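PDB 3LG0: ornithine aminotransferase from Plasmodium falciparum, which catalyses the pyridoxal-phosphate-dependent transfer of the delta-amino group of ornithine to 2-oxoglutarate, giving L-glutamate semialdehyde and glutamate. Local coordinates for residues L396-C399 and T400-V404. Residues are numbered along the deposited sequence; the frame is centred on the assembly and turned at random.
Sequences LDEC and TEIIV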
loop_
_atom_site.group_PDB
_atom_site.type_symbol
_atom_site.label_atom_id
_atom_site.label_comp_id
_atom_site.label_asym_id
_atom_site.label_seq_id
_atom_site.Cartn_x
_atom_site.Cartn_y
_atom_site.Cartn_z
ATOM N N LEU A 396 4.886 -4.012 -32.709
ATOM C CA LEU A 396 6.215 -4.435 -32.251
ATOM C C LEU A 396 7.257 -4.235 -33.336
ATOM O O LEU A 396 8.443 -4.042 -33.051
ATOM C CB LEU A 396 6.209 -5.893 -31.800
ATOM C CG LEU A 396 5.818 -6.206 -30.360
ATOM C CD1 LEU A 396 5.866 -7.700 -30.134
ATOM C CD2 LEU A 396 6.740 -5.490 -29.388
ATOM N N ASP A 397 6.809 -4.296 -34.585
ATOM C CA ASP A 397 7.691 -4.043 -35.706
ATOM C C ASP A 397 8.078 -2.564 -35.702
ATOM O O ASP A 397 9.252 -2.204 -35.856
ATOM C CB ASP A 397 7.021 -4.446 -37.032
ATOM C CG ASP A 397 6.933 -5.966 -37.216
ATOM O OD1 ASP A 397 7.731 -6.706 -36.592
ATOM O OD2 ASP A 397 6.063 -6.418 -37.993
ATOM N N GLU A 398 7.085 -1.701 -35.512
ATOM C CA GLU A 398 7.358 -0.277 -35.460
ATOM C C GLU A 398 8.303 0.034 -34.301
ATOM O O GLU A 398 9.222 0.846 -34.433
ATOM C CB GLU A 398 6.068 0.500 -35.289
ATOM C CG GLU A 398 6.289 2.002 -35.331
ATOM C CD GLU A 398 4.992 2.760 -35.267
ATOM O OE1 GLU A 398 3.925 2.102 -35.323
ATOM O OE2 GLU A 398 5.045 4.002 -35.162
ATOM N N CYS A 399 8.079 -0.620 -33.163
ATOM C CA CYS A 399 8.900 -0.364 -31.988
ATOM C C CYS A 399 10.312 -0.844 -32.214
ATOM O O CYS A 399 11.269 -0.226 -31.741
ATOM C CB CYS A 399 8.305 -1.013 -30.744
ATOM S SG CYS A 399 6.828 -0.174 -30.194
ATOM N N THR A 400 10.443 -1.939 -32.956
ATOM C CA THR A 400 11.756 -2.420 -33.369
ATOM C C THR A 400 12.503 -1.355 -34.186
ATOM O O THR A 400 13.695 -1.103 -33.955
ATOM C CB THR A 400 11.629 -3.726 -34.171
ATOM O OG1 THR A 400 11.036 -4.734 -33.339
ATOM C CG2 THR A 400 12.990 -4.200 -34.657
ATOM N N GLU A 401 11.806 -0.721 -35.130
ATOM C CA GLU A 401 12.416 0.352 -35.924
ATOM C C GLU A 401 12.946 1.407 -34.965
ATOM O O GLU A 401 14.069 1.898 -35.105
ATOM C CB GLU A 401 11.394 1.012 -36.862
ATOM C CG GLU A 401 10.605 0.065 -37.751
ATOM C CD GLU A 401 11.206 -0.084 -39.138
ATOM O OE1 GLU A 401 12.439 -0.264 -39.236
ATOM O OE2 GLU A 401 10.444 -0.023 -40.129
ATOM N N ILE A 402 12.114 1.748 -33.984
ATOM C CA ILE A 402 12.421 2.823 -33.064
ATOM C C ILE A 402 13.649 2.495 -32.241
ATOM O O ILE A 402 14.558 3.309 -32.135
ATOM C CB ILE A 402 11.219 3.137 -32.162
ATOM C CG1 ILE A 402 10.086 3.737 -32.997
ATOM C CG2 ILE A 402 11.620 4.079 -31.036
ATOM C CD1 ILE A 402 8.797 3.979 -32.227
ATOM N N ILE A 403 13.673 1.298 -31.660
ATOM C CA ILE A 403 14.832 0.836 -30.902
ATOM C C ILE A 403 16.122 0.821 -31.735
ATOM O O ILE A 403 17.177 1.268 -31.275
ATOM C CB ILE A 403 14.589 -0.567 -30.313
ATOM C CG1 ILE A 403 13.409 -0.528 -29.343
ATOM C CG2 ILE A 403 15.838 -1.071 -29.621
ATOM C CD1 ILE A 403 12.935 -1.877 -28.917
ATOM N N VAL A 404 16.037 0.305 -32.960
ATOM C CA VAL A 404 17.202 0.230 -33.833
ATOM C C VAL A 404 17.740 1.628 -34.181
ATOM O O VAL A 404 18.941 1.898 -34.077
ATOM C CB VAL A 404 16.869 -0.545 -35.123
ATOM C CG1 VAL A 404 18.030 -0.477 -36.106
ATOM C CG2 VAL A 404 16.541 -1.980 -34.797
#
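The peptide carbonyl of Leu-396 is approached on both of its faces by Thr-400: the backbone N comes from one side and the side-chain OG1 from the other. Both are hydrogen bonds, in the alpha-helical i to i+4 pattern of helix 393-412, near the C-terminal end of this class-III aminotransferase chain. Thr-400 N lies 2.9 Å from Leu-396 O but stands 37° out of the carbonyl plane. Thr-400 OG1, at 2.7 Å from Leu-396 O, is tilted less from that plane. With chi1 at -62°, the hydroxyl sits beside its own backbone N and bends back over the preceding turn, which satisfies this buried group within the helix.

One residue further on, Glu-401 N donates to Asp-397 O at 3.0 Å, and the CG of Glu-401 rests 3.3 Å from that same oxygen before the chain bends at chi2. Ile-402 likewise lays CG1 against the backbone O of Glu-398, to which its N is bonded. The OE1 of Glu-398 is hydrogen-bonded to Tyr-49 OH.

Around the helix, Leu-396 and Thr-400 pack on helix 315-333 through Leu-322 and Phe-326, while Cys-399 and Ile-402 meet Leu-373 of strand 373-378. Ile-403 N makes the straightest of the four N-H bonds from 400-403 back to 396-399, 171° at the hydrogen, and Ile-403 CG1 comes within 3.2 Å of the accepting Cys-399 O.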